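Local structure of N-acetylglucosamine 2-epimerase (3GT5) at residues A[143-148]-A[154-159]; A[110-115]-A[176-181]; A[319-324]-A[387-392]. The protein probably catalyses the epimerisation or isomerisation of a sugar, as do enzymes of the N-acylglucosamine 2-epimerase type. All blocks are in the same frame, centred on the assembly; numbering follows the deposited sequence. Where two conformers were deposited one is given.

Contact 1 (A[143-148]-A[154-159]); sequences LLERHF and GLYKDE
Phe148 O takes the amide of Lys157 in an almost straight bond (Lys157 N to Phe148 O 2.9 Å, 170° at the hydrogen), with the CA-H of Tyr156 resting on the same oxygen as a weaker contact. The bond closes a beta-hairpin, strands 149-150 and 155-160, in the connection after helix 133-147 of the (alpha/alpha)6 barrel characteristic of this family. Tyr156 points back at the helix. Phe148 CB meets its ring edge at CD1, 3.8 Å away, while Leu144 CB comes obliquely to Tyr156 CE1 at 3.9 Å, so apolar neighbours suit the hydrocarbon part of the ring. The hydroxyl shares a water with Glu145, the water lying in the ring plane 2.8 Å from Tyr156 OH and donating to Glu145 OE2 at 2.7 Å. A bend in the glutamate chain (chi2 -55°) turns its carboxylate back toward the tyrosine. Arg197 completes this polar cluster, with a salt bridge to Glu145 and a hydrogen bond to Tyr156, and would be expected to favour a charged carboxylate. In one of its two conformers Lys157 bends at chi3, bringing CE within 3.4 Å of His147 O, and NZ shares a water with that oxygen. The Phe148 ring also packs against Leu115 and Cys112 of helix 112-127. Phe148 CD1 lies 3.4 Å from Lys157 O, a buried carbonyl oxygen in the ring plane with no hydrogen-bond partner in the model.

Contact 2 (A[110-115]-A[176-181]); sequences NHCYGL and MHMCEA
His177, with the methyl of Met176 over one imidazole face as a soft apolar cover, turns toward Tyr113, and the two rings meet obliquely, centroids 5.0 Å apart and planes at 64°. Their closest atoms are His177 CD2 and Tyr113 CE1, at 3.5 Å. Tyr113 reaches this position because its CG lies anti to the backbone N (chi1 -171°), which carries the ring across toward the histidine. A water in the tyrosine ring plane joins the polar ends, 2.8 Å from Tyr113 OH and 3.1 Å from His177 NE2. Next along, Met178 bends at both chi2 and chi3 so that its CE reaches 3.9 Å from Cys112 SG and also approaches Leu115; a flexible thioether suits this contact, since it can bend to fit the apolar surface of Cys112 and Leu115. One turn beyond His177, Glu180 fixes the imidazole's rotation: His177 ND1 donates to Glu180 OE1 at 2.7 Å, close to the ring plane, and Tyr377 in turn holds Glu180 OE2. Tyr113, at the start of helix 112-127, thus meets His177 and Glu180 from the first half of helix 172-189, probably neighbouring inner helices of an (alpha/alpha)6 barrel, a position consistent with the sugar-binding cleft of N-acylglucosamine 2-epimerase relatives.

Contact 3 (A[319-324]-A[387-392]); sequences AALLAT and LNVVWT
Ala320 O is gripped twice by Thr324, whose side chain is one of those Val389 packs on. The helical amide Thr324 N lies 3.0 Å from Ala320 O and the hydroxyl Thr324 OG1 donates to the same oxygen at 2.9 Å, the two donors arriving from opposite faces of the carbonyl plane. The hydroxyl can fold back in this way because OG1 sits anti to the carbonyl carbon of its own residue (chi1 -55°), close to the backbone N. A threonine suits an exposed helix position, its hydroxyl satisfied by the helix itself. Val389 lies alongside that hydroxyl, with CG2 3.7 Å from Thr324 OG1; the threonine methyl is further off, Thr324 CG2 lying 4.2 Å from Val389 CB. These groups join helix 309-326, probably an inner helix of the (alpha/alpha)6 barrel, to the chain leaving helix 377-387, the last helix in the chain. Leu387 packs on helix 8-22, so the ring's beginning and end lie close together here. Branching at CB lets Val389 straddle two helix residues at once. While CG2 takes the threonine side, the Val389 and Leu321 side chains cross at about a right angle, Val389 CG1 lying 3.3 Å from Leu321 CD2, tighter than usual van der Waals contact. Leu321 also packs on Leu258 and the chains of Lys255 and Arg262, from helix 247-263.

In the fold
Contacts 1 and 2 form one continuous packing region, their centres 10 Å apart. A probable hydrogen bond between Asp158 O and Cys112 N, 2.8 Å long, joins strand 155-160 to the start of helix 112-127, just beyond the neighbouring strand 104-111 of the antiparallel sheet, and Tyr156 touches Met178 across the same boundary. Contact 2 lies deeper, its centre about 9 Å from that of the chain, and is the contact probably nearest any sugar-binding cleft; no ligand marks that site. Contact 3 belongs to a separate part of the toroid. Its centre is 25 Å from that of contact 2 and 33 Å from that of contact 1, with nearest atoms about 11 and 20 Å away.

Contact 1 (A[143-148]-A[154-159])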
loop_
_atom_site.group_PDB
_atom_site.type_symbol
_atom_site.label_atom_id
_atom_site.label_comp_id
_atom_site.label_asym_id
_atom_site.label_seq_id
_atom_site.Cartn_x
_atom_site.Cartn_y
_atom_site.Cartn_z
ATOM N N LEU A 143 7.294 18.816 -7.575
ATOM C CA LEU A 143 8.182 17.880 -8.256
ATOM C C LEU A 143 7.397 16.922 -9.169
ATOM O O LEU A 143 7.793 16.717 -10.342
ATOM C CB LEU A 143 8.978 17.069 -7.227
ATOM C CG LEU A 143 10.049 16.180 -7.873
ATOM C CD1 LEU A 143 11.318 16.959 -8.216
ATOM C CD2 LEU A 143 10.312 14.965 -6.944
ATOM N N LEU A 144 6.296 16.367 -8.648
ATOM C CA LEU A 144 5.374 15.528 -9.414
ATOM C C LEU A 144 4.780 16.289 -10.600
ATOM O O LEU A 144 4.691 15.758 -11.711
ATOM C CB LEU A 144 4.279 14.962 -8.484
ATOM C CG LEU A 144 4.799 13.882 -7.533
ATOM C CD1 LEU A 144 3.756 13.694 -6.418
ATOM C CD2 LEU A 144 5.034 12.596 -8.309
ATOM N N GLU A 145 4.356 17.542 -10.394
ATOM C CA GLU A 145 3.768 18.306 -11.519
ATOM C C GLU A 145 4.805 18.604 -12.591
ATOM O O GLU A 145 4.506 18.625 -13.775
ATOM C CB GLU A 145 3.206 19.653 -11.026
ATOM C CG GLU A 145 1.865 19.567 -10.238
ATOM C CD GLU A 145 0.699 18.861 -10.939
ATOM O OE1 GLU A 145 -0.134 19.495 -11.632
ATOM O OE2 GLU A 145 0.561 17.656 -10.717
ATOM N N ARG A 146 6.021 18.898 -12.161
ATOM C CA ARG A 146 7.112 19.274 -13.068
ATOM C C ARG A 146 7.515 18.109 -13.950
ATOM O O ARG A 146 7.753 18.312 -15.130
ATOM C CB ARG A 146 8.314 19.754 -12.244
ATOM C CG ARG A 146 9.555 20.320 -12.965
ATOM C CD ARG A 146 10.484 21.011 -11.903
ATOM N NE ARG A 146 9.730 22.081 -11.209
ATOM C CZ ARG A 146 9.360 22.146 -9.910
ATOM N NH1 ARG A 146 9.711 21.229 -8.968
ATOM N NH2 ARG A 146 8.618 23.201 -9.545
ATOM N N HIS A 147 7.599 16.898 -13.394
ATOM C CA HIS A 147 8.175 15.773 -14.135
ATOM C C HIS A 147 7.239 14.617 -14.461
ATOM O O HIS A 147 7.364 14.000 -15.533
ATOM C CB HIS A 147 9.366 15.195 -13.383
ATOM C CG HIS A 147 10.466 16.173 -13.134
ATOM N ND1 HIS A 147 11.217 16.734 -14.153
ATOM C CD2 HIS A 147 10.991 16.637 -11.974
ATOM C CE1 HIS A 147 12.152 17.509 -13.620
ATOM N NE2 HIS A 147 12.033 17.472 -12.303
ATOM N N PHE A 148 6.361 14.254 -13.529
ATOM C CA PHE A 148 5.616 13.020 -13.648
ATOM C C PHE A 148 4.192 13.144 -14.199
ATOM O O PHE A 148 3.673 12.250 -14.819
ATOM C CB PHE A 148 5.545 12.332 -12.274
ATOM C CG PHE A 148 6.833 11.770 -11.823
ATOM C CD1 PHE A 148 7.139 10.422 -12.038
ATOM C CD2 PHE A 148 7.756 12.565 -11.171
ATOM C CE1 PHE A 148 8.314 9.894 -11.634
ATOM C CE2 PHE A 148 8.989 12.020 -10.757
ATOM C CZ PHE A 148 9.257 10.689 -10.986
ATOM N N GLY A 154 -4.491 12.354 -17.469
ATOM C CA GLY A 154 -4.961 12.408 -16.075
ATOM C C GLY A 154 -4.296 11.392 -15.148
ATOM O O GLY A 154 -4.897 10.948 -14.150
ATOM N N LEU A 155 -3.079 11.005 -15.523
ATOM C CA LEU A 155 -2.256 10.021 -14.801
ATOM C C LEU A 155 -0.759 10.355 -14.762
ATOM O O LEU A 155 -0.241 11.038 -15.662
ATOM C CB LEU A 155 -2.444 8.646 -15.465
ATOM C CG LEU A 155 -3.842 8.074 -15.425
ATOM C CD1 LEU A 155 -4.020 6.943 -16.445
ATOM C CD2 LEU A 155 -4.155 7.616 -14.003
ATOM N N TYR A 156 -0.035 9.822 -13.760
ATOM C CA TYR A 156 1.384 10.009 -13.624
ATOM C C TYR A 156 2.131 8.949 -14.428
ATOM O O TYR A 156 1.727 7.760 -14.466
ATOM C CB TYR A 156 1.824 9.923 -12.142
ATOM C CG TYR A 156 1.283 11.061 -11.297
ATOM C CD1 TYR A 156 1.925 12.301 -11.246
ATOM C CD2 TYR A 156 0.113 10.912 -10.571
ATOM C CE1 TYR A 156 1.388 13.347 -10.499
ATOM C CE2 TYR A 156 -0.395 11.943 -9.814
ATOM C CZ TYR A 156 0.243 13.131 -9.770
ATOM O OH TYR A 156 -0.313 14.116 -8.996
ATOM N N LYS A 157 3.229 9.392 -15.024
ATOM C CA LYS A 157 4.233 8.501 -15.616
ATOM C C LYS A 157 4.965 7.750 -14.525
ATOM O O LYS A 157 4.968 8.173 -13.369
ATOM C CB LYS A 157 5.213 9.324 -16.452
ATOM C CG LYS A 157 4.488 10.123 -17.538
ATOM C CD LYS A 157 5.437 10.791 -18.526
ATOM C CE LYS A 157 6.355 11.776 -17.849
ATOM N NZ LYS A 157 6.810 12.811 -18.818
ATOM N N ASP A 158 5.621 6.654 -14.874
ATOM C CA ASP A 158 6.142 5.770 -13.817
ATOM C C ASP A 158 7.586 5.955 -13.383
ATOM O O ASP A 158 7.896 5.902 -12.200
ATOM C CB ASP A 158 5.956 4.335 -14.236
ATOM C CG ASP A 158 5.434 3.485 -13.114
ATOM O OD1 ASP A 158 6.263 2.741 -12.528
ATOM O OD2 ASP A 158 4.202 3.560 -12.836
ATOM N N GLU A 159 8.511 6.070 -14.332
ATOM C CA GLU A 159 9.901 5.820 -14.006
ATOM C C GLU A 159 10.826 6.683 -14.879
ATOM O O GLU A 159 10.679 6.667 -16.078
ATOM C CB GLU A 159 10.251 4.345 -14.228
ATOM C CG GLU A 159 11.715 3.997 -13.882
ATOM C CD GLU A 159 12.162 2.654 -14.413
ATOM O OE1 GLU A 159 11.323 1.718 -14.455
ATOM O OE2 GLU A 159 13.376 2.534 -14.746
HETATM O O HOH W 1 1.238 16.389 -8.463
HETATM O O HOH W 2 8.452 14.672 -17.929
#

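Contact 2 (A[110-115]-A[176-181])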
loop_
_atom_site.group_PDB
_atom_site.type_symbol
_atom_site.label_atom_id
_atom_site.label_comp_id
_atom_site.label_asym_id
_atom_site.label_seq_id
_atom_site.Cartn_x
_atom_site.Cartn_y
_atom_site.Cartn_z
ATOM N N ASN A 110 14.359 7.283 -10.381
ATOM C CA ASN A 110 13.234 8.060 -9.855
ATOM C C ASN A 110 11.891 7.402 -10.146
ATOM O O ASN A 110 11.378 7.474 -11.233
ATOM C CB ASN A 110 13.282 9.497 -10.406
ATOM C CG ASN A 110 14.375 10.325 -9.758
ATOM O OD1 ASN A 110 14.430 10.423 -8.545
ATOM N ND2 ASN A 110 15.242 10.958 -10.574
ATOM N N HIS A 111 11.374 6.689 -9.156
ATOM C CA HIS A 111 10.147 5.928 -9.294
ATOM C C HIS A 111 8.976 6.701 -8.768
ATOM O O HIS A 111 8.983 7.129 -7.641
ATOM C CB HIS A 111 10.279 4.618 -8.516
ATOM C CG HIS A 111 11.051 3.581 -9.246
ATOM N ND1 HIS A 111 10.541 2.893 -10.328
ATOM C CD2 HIS A 111 12.303 3.109 -9.050
ATOM C CE1 HIS A 111 11.445 2.030 -10.758
ATOM N NE2 HIS A 111 12.525 2.140 -9.998
ATOM N N CYS A 112 7.947 6.864 -9.579
ATOM C CA CYS A 112 6.698 7.465 -9.113
ATOM C C CYS A 112 6.146 6.699 -7.906
ATOM O O CYS A 112 5.568 7.305 -7.004
ATOM C CB CYS A 112 5.675 7.447 -10.233
ATOM S SG CYS A 112 4.289 8.517 -9.787
ATOM N N TYR A 113 6.297 5.370 -7.915
ATOM C CA TYR A 113 5.864 4.545 -6.789
ATOM C C TYR A 113 6.504 5.042 -5.483
ATOM O O TYR A 113 5.829 5.169 -4.449
ATOM C CB TYR A 113 6.235 3.089 -7.099
ATOM C CG TYR A 113 5.673 2.066 -6.146
ATOM C CD1 TYR A 113 4.602 1.236 -6.511
ATOM C CD2 TYR A 113 6.228 1.927 -4.849
ATOM C CE1 TYR A 113 4.105 0.308 -5.644
ATOM C CE2 TYR A 113 5.729 1.017 -3.992
ATOM C CZ TYR A 113 4.671 0.209 -4.379
ATOM O OH TYR A 113 4.157 -0.734 -3.521
ATOM N N GLY A 114 7.796 5.346 -5.557
ATOM C CA GLY A 114 8.571 5.970 -4.471
ATOM C C GLY A 114 8.020 7.283 -3.989
ATOM O O GLY A 114 7.779 7.474 -2.787
ATOM N N LEU A 115 7.740 8.189 -4.916
ATOM C CA LEU A 115 7.157 9.471 -4.556
ATOM C C LEU A 115 5.755 9.388 -3.916
ATOM O O LEU A 115 5.402 10.261 -3.124
ATOM C CB LEU A 115 7.135 10.402 -5.773
ATOM C CG LEU A 115 8.557 10.730 -6.228
ATOM C CD1 LEU A 115 8.473 11.392 -7.590
ATOM C CD2 LEU A 115 9.185 11.638 -5.176
ATOM N N MET A 176 -2.271 4.157 -8.219
ATOM C CA MET A 176 -3.090 3.655 -7.103
ATOM C C MET A 176 -2.542 4.130 -5.748
ATOM O O MET A 176 -3.295 4.682 -4.915
ATOM C CB MET A 176 -3.136 2.120 -7.137
ATOM C CG MET A 176 -4.115 1.477 -6.162
ATOM S SD MET A 176 -3.909 -0.396 -6.019
ATOM C CE MET A 176 -2.284 -0.344 -5.356
ATOM N N HIS A 177 -1.228 3.966 -5.541
ATOM C CA HIS A 177 -0.613 4.459 -4.317
ATOM C C HIS A 177 -0.616 5.965 -4.255
ATOM O O HIS A 177 -0.673 6.516 -3.162
ATOM C CB HIS A 177 0.749 3.846 -4.082
ATOM C CG HIS A 177 0.651 2.395 -3.742
ATOM N ND1 HIS A 177 0.092 1.962 -2.557
ATOM C CD2 HIS A 177 0.972 1.281 -4.444
ATOM C CE1 HIS A 177 0.097 0.638 -2.537
ATOM N NE2 HIS A 177 0.636 0.204 -3.662
ATOM N N MET A 178 -0.515 6.632 -5.403
ATOM C CA MET A 178 -0.605 8.092 -5.416
ATOM C C MET A 178 -2.024 8.556 -5.034
ATOM O O MET A 178 -2.163 9.546 -4.349
ATOM C CB MET A 178 -0.159 8.696 -6.761
ATOM C CG MET A 178 0.135 10.220 -6.690
ATOM S SD MET A 178 1.467 10.700 -5.564
ATOM C CE MET A 178 2.816 10.094 -6.584
ATOM N N CYS A 179 -3.069 7.841 -5.445
ATOM C CA CYS A 179 -4.445 8.174 -5.030
ATOM C C CYS A 179 -4.539 8.080 -3.501
ATOM O O CYS A 179 -5.031 9.005 -2.832
ATOM C CB CYS A 179 -5.474 7.276 -5.740
ATOM S SG CYS A 179 -7.160 7.425 -5.190
ATOM N N GLU A 180 -4.013 6.981 -2.944
ATOM C CA GLU A 180 -3.921 6.789 -1.500
ATOM C C GLU A 180 -3.170 7.930 -0.796
ATOM O O GLU A 180 -3.658 8.432 0.252
ATOM C CB GLU A 180 -3.206 5.452 -1.244
ATOM C CG GLU A 180 -2.844 5.155 0.187
ATOM C CD GLU A 180 -1.819 3.980 0.284
ATOM O OE1 GLU A 180 -1.270 3.550 -0.778
ATOM O OE2 GLU A 180 -1.534 3.475 1.403
ATOM N N ALA A 181 -2.010 8.337 -1.354
ATOM C CA ALA A 181 -1.201 9.413 -0.777
ATOM C C ALA A 181 -1.912 10.736 -0.862
ATOM O O ALA A 181 -1.815 11.532 0.082
ATOM C CB ALA A 181 0.199 9.534 -1.460
HETATM O O HOH W 3 2.087 -2.518 -4.140
#

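Contact 3 (A[319-324]-A[387-392])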
loop_
_atom_site.group_PDB
_atom_site.type_symbol
_atom_site.label_atom_id
_atom_site.label_comp_id
_atom_site.label_asym_id
_atom_site.label_seq_id
_atom_site.Cartn_x
_atom_site.Cartn_y
_atom_site.Cartn_z
ATOM N N ALA A 319 -13.865 -4.962 2.409
ATOM C CA ALA A 319 -15.114 -5.639 2.803
ATOM C C ALA A 319 -15.801 -4.894 3.933
ATOM O O ALA A 319 -17.003 -4.701 3.879
ATOM C CB ALA A 319 -14.835 -7.102 3.180
ATOM N N ALA A 320 -15.054 -4.426 4.911
ATOM C CA ALA A 320 -15.619 -3.658 6.026
ATOM C C ALA A 320 -16.243 -2.329 5.525
ATOM O O ALA A 320 -17.377 -1.962 5.920
ATOM C CB ALA A 320 -14.519 -3.430 7.151
ATOM N N LEU A 321 -15.499 -1.589 4.678
ATOM C CA LEU A 321 -16.039 -0.348 4.112
ATOM C C LEU A 321 -17.315 -0.582 3.245
ATOM O O LEU A 321 -18.270 0.175 3.355
ATOM C CB LEU A 321 -14.961 0.456 3.371
ATOM C CG LEU A 321 -13.773 1.000 4.188
ATOM C CD1 LEU A 321 -12.938 2.010 3.401
ATOM C CD2 LEU A 321 -14.227 1.625 5.425
ATOM N N LEU A 322 -17.321 -1.639 2.432
ATOM C CA LEU A 322 -18.443 -1.979 1.564
ATOM C C LEU A 322 -19.636 -2.379 2.404
ATOM O O LEU A 322 -20.735 -1.943 2.113
ATOM C CB LEU A 322 -18.080 -3.120 0.631
ATOM C CG LEU A 322 -17.172 -2.646 -0.516
ATOM C CD1 LEU A 322 -16.355 -3.782 -1.137
ATOM C CD2 LEU A 322 -18.076 -1.967 -1.554
ATOM N N ALA A 323 -19.399 -3.176 3.436
ATOM C CA ALA A 323 -20.462 -3.584 4.385
ATOM C C ALA A 323 -21.126 -2.388 5.055
ATOM O O ALA A 323 -22.379 -2.333 5.142
ATOM C CB ALA A 323 -19.915 -4.581 5.448
ATOM N N THR A 324 -20.336 -1.426 5.523
ATOM C CA THR A 324 -20.862 -0.300 6.283
ATOM C C THR A 324 -21.631 0.666 5.390
ATOM O O THR A 324 -22.705 1.136 5.752
ATOM C CB THR A 324 -19.739 0.452 7.016
ATOM O OG1 THR A 324 -19.014 -0.479 7.826
ATOM C CG2 THR A 324 -20.351 1.540 7.924
ATOM N N LEU A 387 -10.976 0.611 11.826
ATOM C CA LEU A 387 -11.276 1.419 13.012
ATOM C C LEU A 387 -12.046 2.715 12.681
ATOM O O LEU A 387 -12.734 3.242 13.549
ATOM C CB LEU A 387 -10.032 1.765 13.826
ATOM C CG LEU A 387 -9.533 0.545 14.638
ATOM C CD1 LEU A 387 -8.109 0.742 15.131
ATOM C CD2 LEU A 387 -10.551 0.116 15.778
ATOM N N ASN A 388 -11.946 3.203 11.454
ATOM C CA ASN A 388 -12.760 4.345 11.021
ATOM C C ASN A 388 -14.259 4.077 10.862
ATOM O O ASN A 388 -15.030 5.033 10.746
ATOM C CB ASN A 388 -12.235 4.905 9.691
ATOM C CG ASN A 388 -10.928 5.638 9.824
ATOM O OD1 ASN A 388 -10.605 6.163 10.888
ATOM N ND2 ASN A 388 -10.149 5.675 8.733
ATOM N N VAL A 389 -14.694 2.820 10.825
ATOM C CA VAL A 389 -16.107 2.516 10.622
ATOM C C VAL A 389 -16.715 1.695 11.744
ATOM O O VAL A 389 -17.847 1.287 11.626
ATOM C CB VAL A 389 -16.381 1.788 9.261
ATOM C CG1 VAL A 389 -15.905 2.645 8.081
ATOM C CG2 VAL A 389 -15.724 0.382 9.220
ATOM N N VAL A 390 -15.980 1.410 12.810
ATOM C CA VAL A 390 -16.551 0.694 13.951
ATOM C C VAL A 390 -16.445 1.558 15.212
ATOM O O VAL A 390 -15.747 2.579 15.225
ATOM C CB VAL A 390 -15.904 -0.713 14.165
ATOM C CG1 VAL A 390 -16.042 -1.531 12.902
ATOM C CG2 VAL A 390 -14.476 -0.598 14.626
ATOM N N TRP A 391 -17.187 1.180 16.248
ATOM C CA TRP A 391 -17.194 1.913 17.493
ATOM C C TRP A 391 -15.863 1.655 18.167
ATOM O O TRP A 391 -15.466 0.492 18.277
ATOM C CB TRP A 391 -18.295 1.414 18.428
ATOM C CG TRP A 391 -18.114 1.857 19.834
ATOM C CD1 TRP A 391 -17.638 1.106 20.891
ATOM C CD2 TRP A 391 -18.412 3.149 20.366
ATOM N NE1 TRP A 391 -17.633 1.857 22.037
ATOM C CE2 TRP A 391 -18.096 3.117 21.744
ATOM C CE3 TRP A 391 -18.915 4.338 19.810
ATOM C CZ2 TRP A 391 -18.249 4.242 22.577
ATOM C CZ3 TRP A 391 -19.068 5.447 20.636
ATOM C CH2 TRP A 391 -18.741 5.386 22.011
ATOM N N THR A 392 -15.202 2.722 18.634
ATOM C CA THR A 392 -13.913 2.581 19.319
ATOM C C THR A 392 -13.970 3.108 20.758
ATOM O O THR A 392 -14.211 4.306 20.983
ATOM C CB THR A 392 -12.809 3.281 18.516
ATOM O OG1 THR A 392 -13.152 4.662 18.374
ATOM C CG2 THR A 392 -12.692 2.695 17.124
#